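Local atomic coordinates of 70 KDA protein (Xanthomonas sp., PDB entry 4B2N), a protein that cleaves rubber (latex polyisoprene) processively as a dioxygenase and carries two covalently bound c-type hemes. Residues P504-T512 and A654-L662; A513-L524 and Y560-Y569. All blocks are in the same frame, centred on the assembly; numbering follows the deposited sequence.

Contact 1 (P504-T512 and A654-L662); sequences PPLYGAWAT and ALIEYIKTL. With HEC (heme c), chain D.
The loop 504-512 meets the C-terminal residues that follow helix 649-660, with CA of Y507 and CA of L662 4.6 Å apart. A type II beta turn from L506 to A509 forms the meeting point. The loop belongs to the cytochrome c-like region, and its P504 O is hydrogen-bonded to ND1 of H394, the axial ligand of this heme's iron. G508 is the third residue of the turn, where a positive phi suits glycine. Its N gives a weak hydrogen bond of 3.3 Å to O of L662, one oxygen of the chain's terminal carboxylate. The same oxygen lies at the edge of the Y507 ring, near its plane, and takes a CA-H...O contact from Y507. CD1 of L662 reaches CB of L506 at 4.0 Å. Beyond CB, L506 turns to the heme: CD1 lies 3.6 Å from CHB of the heme, and CD2 touches the pyrrole carbons C3A and C4A. CD1 of I659 adds a contact to the heme methyl CMB. I659 also sets its CG2 branch, anti to the backbone N, against N of W510. One water ties the backbones together: it accepts from N of W510 (2.9 Å) and donates to O of L506 and, at 2.6 Å, to O of I659.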
loop_
_atom_site.group_PDB
_atom_site.type_symbol
_atom_site.label_atom_id
_atom_site.label_comp_id
_atom_site.label_asym_id
_atom_site.label_seq_id
_atom_site.Cartn_x
_atom_site.Cartn_y
_atom_site.Cartn_z
ATOM N N PRO A 504 -8.391 6.701 -6.661
ATOM C CA PRO A 504 -8.461 5.220 -6.676
ATOM C C PRO A 504 -9.889 4.686 -6.886
ATOM O O PRO A 504 -10.818 5.455 -6.765
ATOM C CB PRO A 504 -8.028 4.824 -5.262
ATOM C CG PRO A 504 -8.269 6.046 -4.418
ATOM C CD PRO A 504 -8.115 7.255 -5.322
ATOM N N PRO A 505 -10.044 3.384 -7.208
ATOM C CA PRO A 505 -11.380 2.759 -7.267
ATOM C C PRO A 505 -12.129 2.952 -5.955
ATOM O O PRO A 505 -11.542 2.845 -4.797
ATOM C CB PRO A 505 -11.059 1.226 -7.497
ATOM C CG PRO A 505 -9.671 1.223 -8.152
ATOM C CD PRO A 505 -8.963 2.367 -7.417
ATOM N N LEU A 506 -13.421 3.213 -6.106
ATOM C CA LEU A 506 -14.329 3.290 -4.952
ATOM C C LEU A 506 -15.077 2.006 -4.661
ATOM O O LEU A 506 -15.770 1.933 -3.665
ATOM C CB LEU A 506 -15.292 4.489 -5.018
ATOM C CG LEU A 506 -14.622 5.835 -5.323
ATOM C CD1 LEU A 506 -15.652 6.945 -5.339
ATOM C CD2 LEU A 506 -13.636 6.173 -4.210
ATOM N N TYR A 507 -14.858 0.955 -5.474
ATOM C CA TYR A 507 -15.290 -0.373 -5.108
ATOM C C TYR A 507 -14.696 -0.681 -3.749
ATOM O O TYR A 507 -13.499 -0.669 -3.596
ATOM C CB TYR A 507 -14.739 -1.399 -6.105
ATOM C CG TYR A 507 -15.345 -1.321 -7.512
ATOM C CD1 TYR A 507 -16.748 -1.240 -7.711
ATOM C CD2 TYR A 507 -14.525 -1.404 -8.612
ATOM C CE1 TYR A 507 -17.292 -1.208 -9.004
ATOM C CE2 TYR A 507 -15.028 -1.365 -9.914
ATOM C CZ TYR A 507 -16.431 -1.322 -10.106
ATOM O OH TYR A 507 -16.931 -1.326 -11.405
ATOM N N GLY A 508 -15.507 -1.018 -2.764
ATOM C CA GLY A 508 -14.878 -1.517 -1.493
ATOM C C GLY A 508 -14.617 -0.341 -0.564
ATOM O O GLY A 508 -14.387 -0.520 0.628
ATOM N N ALA A 509 -14.685 0.887 -1.076
ATOM C CA ALA A 509 -14.251 2.046 -0.289
ATOM C C ALA A 509 -15.136 2.240 0.930
ATOM O O ALA A 509 -14.736 2.868 1.891
ATOM C CB ALA A 509 -14.296 3.306 -1.138
ATOM N N TRP A 510 -16.356 1.726 0.886
ATOM C CA TRP A 510 -17.207 1.728 2.080
ATOM C C TRP A 510 -16.509 1.231 3.338
ATOM O O TRP A 510 -16.777 1.692 4.482
ATOM C CB TRP A 510 -18.486 0.911 1.734
ATOM C CG TRP A 510 -18.351 -0.625 1.775
ATOM C CD1 TRP A 510 -18.237 -1.508 0.683
ATOM C CD2 TRP A 510 -18.218 -1.483 2.949
ATOM N NE1 TRP A 510 -18.124 -2.802 1.083
ATOM C CE2 TRP A 510 -18.090 -2.872 2.427
ATOM C CE3 TRP A 510 -18.285 -1.282 4.327
ATOM C CZ2 TRP A 510 -17.999 -3.954 3.241
ATOM C CZ3 TRP A 510 -18.138 -2.411 5.144
ATOM C CH2 TRP A 510 -18.026 -3.707 4.609
ATOM N N ALA A 511 -15.570 0.291 3.143
ATOM C CA ALA A 511 -14.947 -0.461 4.204
ATOM C C ALA A 511 -13.564 0.058 4.635
ATOM O O ALA A 511 -12.980 -0.419 5.659
ATOM C CB ALA A 511 -14.773 -1.905 3.730
ATOM N N THR A 512 -12.982 0.936 3.839
ATOM C CA THR A 512 -11.533 1.206 3.932
ATOM C C THR A 512 -11.198 2.526 4.595
ATOM O O THR A 512 -10.129 3.094 4.349
ATOM C CB THR A 512 -10.841 1.079 2.561
ATOM O OG1 THR A 512 -11.351 2.121 1.696
ATOM C CG2 THR A 512 -11.173 -0.277 1.893
ATOM N N ALA A 654 -26.805 11.086 -0.690
ATOM C CA ALA A 654 -27.129 10.228 -1.847
ATOM C C ALA A 654 -25.870 9.561 -2.346
ATOM O O ALA A 654 -25.870 8.343 -2.658
ATOM C CB ALA A 654 -27.787 11.014 -2.982
ATOM N N LEU A 655 -24.796 10.345 -2.399
ATOM C CA LEU A 655 -23.516 9.817 -2.871
ATOM C C LEU A 655 -23.018 8.767 -1.893
ATOM O O LEU A 655 -22.486 7.736 -2.337
ATOM C CB LEU A 655 -22.502 10.937 -2.965
ATOM C CG LEU A 655 -22.486 11.831 -4.222
ATOM C CD1 LEU A 655 -21.605 13.026 -3.872
ATOM C CD2 LEU A 655 -21.950 11.084 -5.459
ATOM N N ILE A 656 -23.208 8.974 -0.588
ATOM C CA ILE A 656 -22.810 7.913 0.369
ATOM C C ILE A 656 -23.581 6.621 0.200
ATOM O O ILE A 656 -23.008 5.510 0.214
ATOM C CB ILE A 656 -22.845 8.415 1.825
ATOM C CG1 ILE A 656 -21.619 9.296 2.078
ATOM C CG2 ILE A 656 -22.860 7.269 2.825
ATOM C CD1 ILE A 656 -21.911 10.315 3.193
ATOM N N GLU A 657 -24.895 6.738 0.044
ATOM C CA GLU A 657 -25.700 5.578 -0.209
ATOM C C GLU A 657 -25.238 4.865 -1.475
ATOM O O GLU A 657 -25.196 3.626 -1.528
ATOM C CB GLU A 657 -27.158 6.007 -0.384
ATOM C CG GLU A 657 -28.047 4.852 -0.006
ATOM C CD GLU A 657 -28.044 4.539 1.479
ATOM O OE1 GLU A 657 -27.437 5.288 2.290
ATOM O OE2 GLU A 657 -28.601 3.484 1.837
ATOM N N TYR A 658 -24.927 5.635 -2.522
ATOM C CA TYR A 658 -24.437 5.008 -3.738
ATOM C C TYR A 658 -23.104 4.242 -3.498
ATOM O O TYR A 658 -22.909 3.109 -3.990
ATOM C CB TYR A 658 -24.270 6.066 -4.821
ATOM C CG TYR A 658 -23.667 5.495 -6.085
ATOM C CD1 TYR A 658 -24.258 4.391 -6.715
ATOM C CD2 TYR A 658 -22.530 6.059 -6.657
ATOM C CE1 TYR A 658 -23.718 3.861 -7.861
ATOM C CE2 TYR A 658 -21.969 5.529 -7.824
ATOM C CZ TYR A 658 -22.596 4.436 -8.409
ATOM O OH TYR A 658 -22.135 3.903 -9.546
ATOM N N ILE A 659 -22.227 4.810 -2.702
ATOM C CA ILE A 659 -20.912 4.168 -2.485
ATOM C C ILE A 659 -21.067 2.826 -1.731
ATOM O O ILE A 659 -20.237 1.880 -1.884
ATOM C CB ILE A 659 -19.914 5.124 -1.812
ATOM C CG1 ILE A 659 -19.534 6.245 -2.801
ATOM C CG2 ILE A 659 -18.646 4.346 -1.327
ATOM C CD1 ILE A 659 -19.033 7.505 -2.154
ATOM N N LYS A 660 -22.094 2.763 -0.868
ATOM C CA LYS A 660 -22.473 1.503 -0.228
ATOM C C LYS A 660 -22.703 0.368 -1.238
ATOM O O LYS A 660 -22.469 -0.766 -0.904
ATOM C CB LYS A 660 -23.725 1.688 0.662
ATOM C CG LYS A 660 -23.523 2.617 1.835
ATOM C CD LYS A 660 -24.816 2.696 2.665
ATOM C CE LYS A 660 -24.762 3.688 3.821
ATOM N NZ LYS A 660 -26.117 3.878 4.448
ATOM N N THR A 661 -23.191 0.690 -2.447
ATOM C CA THR A 661 -23.445 -0.314 -3.437
ATOM C C THR A 661 -22.193 -0.704 -4.242
ATOM O O THR A 661 -22.250 -1.652 -5.024
ATOM C CB THR A 661 -24.490 0.090 -4.479
ATOM O OG1 THR A 661 -23.999 1.165 -5.223
ATOM C CG2 THR A 661 -25.833 0.544 -3.855
ATOM N N LEU A 662 -21.088 0.026 -4.070
ATOM C CA LEU A 662 -19.868 -0.274 -4.848
ATOM C C LEU A 662 -18.984 -1.299 -4.115
ATOM O O LEU A 662 -18.050 -1.823 -4.647
ATOM C CB LEU A 662 -19.109 1.013 -5.166
ATOM C CG LEU A 662 -19.871 2.101 -5.950
ATOM C CD1 LEU A 662 -18.997 3.336 -6.011
ATOM C CD2 LEU A 662 -20.169 1.564 -7.342
ATOM O OXT LEU A 662 -19.215 -1.751 -2.990
HETATM FE FE HEC D . -12.166 11.723 -5.159
HETATM C CHA HEC D . -9.762 10.375 -3.075
HETATM C CHB HEC D . -14.749 9.931 -3.475
HETATM C CHC HEC D . -14.603 13.414 -6.856
HETATM C CHD HEC D . -9.760 12.567 -7.429
HETATM N NA HEC D . -12.215 10.343 -3.680
HETATM C C1A HEC D . -11.138 10.018 -2.819
HETATM C C2A HEC D . -11.570 9.153 -1.723
HETATM C C3A HEC D . -13.033 9.016 -1.851
HETATM C C4A HEC D . -13.392 9.812 -3.007
HETATM C CMA HEC D . -13.924 8.189 -0.952
HETATM C CAA HEC D . -10.696 8.422 -0.708
HETATM C CBA HEC D . -10.267 7.151 -1.528
HETATM C CGA HEC D . -9.172 6.370 -0.783
HETATM O O1A HEC D . -8.692 6.909 0.248
HETATM O O2A HEC D . -8.763 5.200 -1.122
HETATM N NB HEC D . -14.324 11.660 -5.126
HETATM C C1B HEC D . -15.198 10.922 -4.443
HETATM C C2B HEC D . -16.617 11.174 -4.717
HETATM C C3B HEC D . -16.557 12.248 -5.726
HETATM C C4B HEC D . -15.128 12.454 -5.895
HETATM C CMB HEC D . -17.799 10.470 -4.093
HETATM C CAB HEC D . -17.696 12.992 -6.390
HETATM C CBB HEC D . -18.432 13.797 -5.515
HETATM N NC HEC D . -12.218 12.653 -6.863
HETATM C C1C HEC D . -13.269 13.461 -7.381
HETATM C C2C HEC D . -12.902 14.298 -8.517
HETATM C C3C HEC D . -11.494 14.040 -8.688
HETATM C C4C HEC D . -11.087 13.104 -7.602
HETATM C CMC HEC D . -13.791 15.224 -9.333
HETATM C CAC HEC D . -10.639 14.687 -9.736
HETATM C CBC HEC D . -10.546 16.013 -9.950
HETATM N ND HEC D . -10.207 11.447 -5.276
HETATM C C1D HEC D . -9.348 11.892 -6.187
HETATM C C2D HEC D . -7.929 11.642 -5.975
HETATM C C3D HEC D . -7.914 11.006 -4.678
HETATM C C4D HEC D . -9.333 10.961 -4.335
HETATM C CMD HEC D . -6.762 11.989 -6.864
HETATM C CAD HEC D . -6.707 10.506 -3.919
HETATM C CBD HEC D . -6.366 11.638 -2.937
HETATM C CGD HEC D . -5.194 11.299 -2.047
HETATM O O1D HEC D . -4.208 12.043 -1.955
HETATM O O2D HEC D . -5.281 10.235 -1.470
HETATM O O HOH W 1 -17.735 1.116 -1.614
#

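Contact 2 (A513-L524 and Y560-Y569); sequences APYFHNGSVPNL and YDWQKLGWKY. With HEC (heme c), chain D.
A single beta bridge between N523 and G566 joins the heme-binding loop 513-524 to a small antiparallel hairpin, strands 560-561 and 566-567, which has a G1 bulge at L565 and G566. Two backbone bonds flank the bridge: N of W567 donates to O of P522 (3.1 Å), and N of L524 donates to O of L565 (2.7 Å). CB of A513 sits tightly against CA of G566 at 3.4 Å. The W567 indole donates from NE1 to O of A513 at 2.8 Å. That oxygen lies near the indole plane, but the donor stands above the carbonyl plane, 72° out of it. Y560 OH, whose stronger partner is W510 O, takes a weak bond from N of A513. The Y515 ring points its edge at O of L565. CG of P522 packs on CD2 of Y569 at 3.5 Å. Away from the hairpin, N of F516 donates to heme propionate O1A at 2.8 Å; ND1 of H517 lies doubtfully close to O1D. The hairpin holds the loop's backbone at both ends, at A513 with side chains of W567 and Y560, at P522 and L524 with its own backbone. Between them, F516 N probably stabilises negative charge on its propionate.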
loop_
_atom_site.group_PDB
_atom_site.type_symbol
_atom_site.label_atom_id
_atom_site.label_comp_id
_atom_site.label_asym_id
_atom_site.label_seq_id
_atom_site.Cartn_x
_atom_site.Cartn_y
_atom_site.Cartn_z
ATOM N N ALA A 513 -12.069 3.041 5.459
ATOM C CA ALA A 513 -11.688 4.266 6.163
ATOM C C ALA A 513 -10.427 3.958 7.094
ATOM O O ALA A 513 -10.226 2.833 7.525
ATOM C CB ALA A 513 -12.893 4.771 6.979
ATOM N N PRO A 514 -9.570 4.967 7.373
ATOM C CA PRO A 514 -9.685 6.359 6.900
ATOM C C PRO A 514 -9.136 6.579 5.470
ATOM O O PRO A 514 -8.521 5.666 4.850
ATOM C CB PRO A 514 -8.822 7.110 7.914
ATOM C CG PRO A 514 -7.720 6.120 8.331
ATOM C CD PRO A 514 -8.420 4.784 8.309
ATOM N N TYR A 515 -9.430 7.763 4.906
ATOM C CA TYR A 515 -9.246 7.989 3.483
ATOM C C TYR A 515 -8.054 8.932 3.127
ATOM O O TYR A 515 -7.543 9.666 4.006
ATOM C CB TYR A 515 -10.573 8.557 2.895
ATOM C CG TYR A 515 -11.698 7.567 3.111
ATOM C CD1 TYR A 515 -11.739 6.372 2.385
ATOM C CD2 TYR A 515 -12.673 7.788 4.097
ATOM C CE1 TYR A 515 -12.762 5.450 2.608
ATOM C CE2 TYR A 515 -13.711 6.883 4.325
ATOM C CZ TYR A 515 -13.735 5.695 3.549
ATOM O OH TYR A 515 -14.659 4.722 3.721
ATOM N N PHE A 516 -7.738 8.999 1.828
ATOM C CA PHE A 516 -6.613 9.680 1.258
ATOM C C PHE A 516 -5.329 8.915 1.519
ATOM O O PHE A 516 -5.277 8.044 2.379
ATOM C CB PHE A 516 -6.467 11.153 1.711
ATOM C CG PHE A 516 -7.658 11.994 1.362
ATOM C CD1 PHE A 516 -8.495 11.628 0.323
ATOM C CD2 PHE A 516 -7.904 13.172 2.066
ATOM C CE1 PHE A 516 -9.607 12.403 -0.026
ATOM C CE2 PHE A 516 -9.004 13.976 1.749
ATOM C CZ PHE A 516 -9.846 13.579 0.691
ATOM N N HIS A 517 -4.304 9.284 0.779
ATOM C CA HIS A 517 -3.053 8.504 0.771
ATOM C C HIS A 517 -2.380 8.482 2.113
ATOM O O HIS A 517 -1.522 7.660 2.310
ATOM C CB HIS A 517 -2.132 9.009 -0.316
ATOM C CG HIS A 517 -1.616 10.393 -0.067
ATOM N ND1 HIS A 517 -2.305 11.555 -0.453
ATOM C CD2 HIS A 517 -0.443 10.812 0.517
ATOM C CE1 HIS A 517 -1.548 12.626 -0.108
ATOM N NE2 HIS A 517 -0.417 12.170 0.488
ATOM N N ASN A 518 -2.719 9.406 3.019
ATOM C CA ASN A 518 -2.126 9.405 4.358
ATOM C C ASN A 518 -3.089 8.928 5.494
ATOM O O ASN A 518 -2.783 9.094 6.684
ATOM C CB ASN A 518 -1.550 10.801 4.709
ATOM C CG ASN A 518 -2.638 11.911 4.651
ATOM O OD1 ASN A 518 -3.797 11.611 4.371
ATOM N ND2 ASN A 518 -2.224 13.174 4.759
ATOM N N GLY A 519 -4.242 8.377 5.108
ATOM C CA GLY A 519 -5.290 7.905 6.007
ATOM C C GLY A 519 -5.706 8.987 6.980
ATOM O O GLY A 519 -5.926 8.727 8.169
ATOM N N SER A 520 -5.903 10.203 6.505
ATOM C CA SER A 520 -6.116 11.359 7.408
ATOM C C SER A 520 -7.569 11.714 7.664
ATOM O O SER A 520 -7.850 12.425 8.628
ATOM C CB SER A 520 -5.460 12.628 6.867
ATOM O OG SER A 520 -5.822 12.860 5.506
ATOM N N VAL A 521 -8.465 11.249 6.814
ATOM C CA VAL A 521 -9.868 11.603 6.955
ATOM C C VAL A 521 -10.741 10.395 7.402
ATOM O O VAL A 521 -10.821 9.394 6.715
ATOM C CB VAL A 521 -10.398 12.160 5.659
ATOM C CG1 VAL A 521 -11.902 12.490 5.830
ATOM C CG2 VAL A 521 -9.521 13.342 5.306
ATOM N N PRO A 522 -11.415 10.504 8.570
ATOM C CA PRO A 522 -11.916 9.246 9.140
ATOM C C PRO A 522 -13.176 8.733 8.499
ATOM O O PRO A 522 -13.498 7.578 8.693
ATOM C CB PRO A 522 -12.228 9.622 10.588
ATOM C CG PRO A 522 -12.575 11.098 10.504
ATOM C CD PRO A 522 -11.578 11.642 9.497
ATOM N N ASN A 523 -13.909 9.569 7.750
ATOM C CA ASN A 523 -15.116 9.037 7.111
ATOM C C ASN A 523 -15.396 9.634 5.754
ATOM O O ASN A 523 -14.779 10.619 5.338
ATOM C CB ASN A 523 -16.370 9.067 8.040
ATOM C CG ASN A 523 -16.742 10.473 8.510
ATOM O OD1 ASN A 523 -17.322 10.685 9.652
ATOM N ND2 ASN A 523 -16.447 11.436 7.687
ATOM N N LEU A 524 -16.303 9.011 5.030
ATOM C CA LEU A 524 -16.556 9.430 3.672
ATOM C C LEU A 524 -17.249 10.770 3.612
ATOM O O LEU A 524 -16.951 11.640 2.712
ATOM C CB LEU A 524 -17.386 8.361 2.955
ATOM C CG LEU A 524 -16.740 8.120 1.603
ATOM C CD1 LEU A 524 -16.687 6.643 1.316
ATOM C CD2 LEU A 524 -17.493 8.924 0.532
ATOM N N TYR A 560 -17.483 1.229 13.843
ATOM C CA TYR A 560 -17.637 1.759 12.496
ATOM C C TYR A 560 -18.900 2.586 12.439
ATOM O O TYR A 560 -19.812 2.345 13.251
ATOM C CB TYR A 560 -17.583 0.625 11.457
ATOM C CG TYR A 560 -16.951 1.076 10.125
ATOM C CD1 TYR A 560 -15.596 1.317 10.040
ATOM C CD2 TYR A 560 -17.714 1.287 9.016
ATOM C CE1 TYR A 560 -14.985 1.694 8.879
ATOM C CE2 TYR A 560 -17.107 1.655 7.808
ATOM C CZ TYR A 560 -15.766 1.889 7.754
ATOM O OH TYR A 560 -15.186 2.247 6.603
ATOM N N ASP A 561 -18.876 3.616 11.589
ATOM C CA ASP A 561 -19.985 4.582 11.385
ATOM C C ASP A 561 -20.688 4.183 10.104
ATOM O O ASP A 561 -20.163 4.431 9.008
ATOM C CB ASP A 561 -19.429 6.002 11.260
ATOM C CG ASP A 561 -20.542 7.073 11.173
ATOM O OD1 ASP A 561 -21.659 6.694 10.789
ATOM O OD2 ASP A 561 -20.258 8.255 11.484
ATOM N N TRP A 562 -21.892 3.588 10.225
ATOM C CA TRP A 562 -22.603 3.103 9.074
ATOM C C TRP A 562 -23.381 4.219 8.406
ATOM O O TRP A 562 -24.016 3.984 7.390
ATOM C CB TRP A 562 -23.472 1.870 9.404
ATOM C CG TRP A 562 -22.575 0.841 9.960
ATOM C CD1 TRP A 562 -22.274 0.609 11.299
ATOM C CD2 TRP A 562 -21.684 -0.020 9.189
ATOM N NE1 TRP A 562 -21.335 -0.392 11.401
ATOM C CE2 TRP A 562 -20.934 -0.808 10.159
ATOM C CE3 TRP A 562 -21.489 -0.245 7.826
ATOM C CZ2 TRP A 562 -19.969 -1.749 9.755
ATOM C CZ3 TRP A 562 -20.571 -1.221 7.428
ATOM C CH2 TRP A 562 -19.829 -1.959 8.376
ATOM N N GLN A 563 -23.341 5.435 8.933
ATOM C CA GLN A 563 -24.048 6.510 8.236
ATOM C C GLN A 563 -23.136 7.377 7.412
ATOM O O GLN A 563 -23.372 7.612 6.234
ATOM C CB GLN A 563 -24.804 7.421 9.173
ATOM C CG GLN A 563 -25.896 6.704 9.958
ATOM C CD GLN A 563 -26.221 7.470 11.238
ATOM O OE1 GLN A 563 -25.996 8.694 11.322
ATOM N NE2 GLN A 563 -26.716 6.760 12.250
ATOM N N LYS A 564 -22.092 7.857 8.052
ATOM C CA LYS A 564 -21.096 8.687 7.385
ATOM C C LYS A 564 -19.979 7.881 6.712
ATOM O O LYS A 564 -19.114 8.473 6.024
ATOM C CB LYS A 564 -20.526 9.654 8.429
ATOM C CG LYS A 564 -21.514 10.778 8.674
ATOM C CD LYS A 564 -20.929 11.851 9.555
ATOM C CE LYS A 564 -22.037 12.758 10.067
ATOM N NZ LYS A 564 -21.420 14.000 10.607
ATOM N N LEU A 565 -19.936 6.556 7.014
ATOM C CA LEU A 565 -19.115 5.566 6.309
ATOM C C LEU A 565 -17.666 5.823 6.653
ATOM O O LEU A 565 -16.940 6.484 5.901
ATOM C CB LEU A 565 -19.340 5.626 4.787
ATOM C CG LEU A 565 -19.780 4.389 4.043
ATOM C CD1 LEU A 565 -20.903 3.645 4.756
ATOM C CD2 LEU A 565 -20.223 4.791 2.640
ATOM N N GLY A 566 -17.263 5.234 7.786
ATOM C CA GLY A 566 -15.915 5.395 8.320
ATOM C C GLY A 566 -15.838 5.056 9.803
ATOM O O GLY A 566 -16.804 4.520 10.347
ATOM N N TRP A 567 -14.702 5.376 10.454
ATOM C CA TRP A 567 -14.542 5.151 11.916
ATOM C C TRP A 567 -15.378 6.143 12.671
ATOM O O TRP A 567 -15.458 7.298 12.305
ATOM C CB TRP A 567 -13.063 5.205 12.340
ATOM C CG TRP A 567 -12.383 4.057 11.656
ATOM C CD1 TRP A 567 -11.574 4.078 10.499
ATOM C CD2 TRP A 567 -12.547 2.658 12.014
ATOM N NE1 TRP A 567 -11.266 2.781 10.123
ATOM C CE2 TRP A 567 -11.807 1.885 11.025
ATOM C CE3 TRP A 567 -13.272 1.982 13.014
ATOM C CZ2 TRP A 567 -11.748 0.479 11.073
ATOM C CZ3 TRP A 567 -13.189 0.598 13.073
ATOM C CH2 TRP A 567 -12.449 -0.155 12.098
ATOM N N LYS A 568 -16.002 5.673 13.728
ATOM C CA LYS A 568 -16.480 6.605 14.750
ATOM C C LYS A 568 -15.219 7.294 15.311
ATOM O O LYS A 568 -14.134 6.700 15.373
ATOM C CB LYS A 568 -17.263 5.860 15.836
ATOM C CG LYS A 568 -18.574 5.322 15.344
ATOM C CD LYS A 568 -19.377 4.657 16.436
ATOM C CE LYS A 568 -20.831 4.497 16.049
ATOM N NZ LYS A 568 -21.334 3.431 16.954
ATOM N N TYR A 569 -15.316 8.553 15.685
ATOM C CA TYR A 569 -14.106 9.155 16.253
ATOM C C TYR A 569 -14.579 10.167 17.261
ATOM O O TYR A 569 -15.770 10.585 17.255
ATOM C CB TYR A 569 -13.254 9.848 15.164
ATOM C CG TYR A 569 -14.001 10.957 14.465
ATOM C CD1 TYR A 569 -13.991 12.246 15.005
ATOM C CD2 TYR A 569 -14.700 10.727 13.275
ATOM C CE1 TYR A 569 -14.684 13.261 14.428
ATOM C CE2 TYR A 569 -15.386 11.748 12.666
ATOM C CZ TYR A 569 -15.354 13.007 13.264
ATOM O OH TYR A 569 -15.960 14.072 12.743
HETATM FE FE HEC D . -12.166 11.723 -5.159
HETATM C CHA HEC D . -9.762 10.375 -3.075
HETATM C CHB HEC D . -14.749 9.931 -3.475
HETATM C CHC HEC D . -14.603 13.414 -6.856
HETATM C CHD HEC D . -9.760 12.567 -7.429
HETATM N NA HEC D . -12.215 10.343 -3.680
HETATM C C1A HEC D . -11.138 10.018 -2.819
HETATM C C2A HEC D . -11.570 9.153 -1.723
HETATM C C3A HEC D . -13.033 9.016 -1.851
HETATM C C4A HEC D . -13.392 9.812 -3.007
HETATM C CMA HEC D . -13.924 8.189 -0.952
HETATM C CAA HEC D . -10.696 8.422 -0.708
HETATM C CBA HEC D . -10.267 7.151 -1.528
HETATM C CGA HEC D . -9.172 6.370 -0.783
HETATM O O1A HEC D . -8.692 6.909 0.248
HETATM O O2A HEC D . -8.763 5.200 -1.122
HETATM N NB HEC D . -14.324 11.660 -5.126
HETATM C C1B HEC D . -15.198 10.922 -4.443
HETATM C C2B HEC D . -16.617 11.174 -4.717
HETATM C C3B HEC D . -16.557 12.248 -5.726
HETATM C C4B HEC D . -15.128 12.454 -5.895
HETATM C CMB HEC D . -17.799 10.470 -4.093
HETATM C CAB HEC D . -17.696 12.992 -6.390
HETATM C CBB HEC D . -18.432 13.797 -5.515
HETATM N NC HEC D . -12.218 12.653 -6.863
HETATM C C1C HEC D . -13.269 13.461 -7.381
HETATM C C2C HEC D . -12.902 14.298 -8.517
HETATM C C3C HEC D . -11.494 14.040 -8.688
HETATM C C4C HEC D . -11.087 13.104 -7.602
HETATM C CMC HEC D . -13.791 15.224 -9.333
HETATM C CAC HEC D . -10.639 14.687 -9.736
HETATM C CBC HEC D . -10.546 16.013 -9.950
HETATM N ND HEC D . -10.207 11.447 -5.276
HETATM C C1D HEC D . -9.348 11.892 -6.187
HETATM C C2D HEC D . -7.929 11.642 -5.975
HETATM C C3D HEC D . -7.914 11.006 -4.678
HETATM C C4D HEC D . -9.333 10.961 -4.335
HETATM C CMD HEC D . -6.762 11.989 -6.864
HETATM C CAD HEC D . -6.707 10.506 -3.919
HETATM C CBD HEC D . -6.366 11.638 -2.937
HETATM C CGD HEC D . -5.194 11.299 -2.047
HETATM O O1D HEC D . -4.208 12.043 -1.955
HETATM O O2D HEC D . -5.281 10.235 -1.470
#

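Overall arrangement
From the N terminus, the chain passes strand 500-502 and enters 504-512, which runs straight into 513-524 and then helix 524-528. The hairpin 560-569 returns to 513-524 and closes the short loop of contact 2. Much later, helix 649-660 and the C terminus close the long loop of contact 1. Contact 2 is nested inside that loop. Their centres are about 12 Å apart, and they touch: Y515 OH probably bonds A509 O, and I659 packs on L524. Both contacts reach the same heme c, contact 1 mainly with L506 over its ring, contact 2 mainly at its propionates. They thus tie the C-terminal helix and the hairpin to one heme-lining loop.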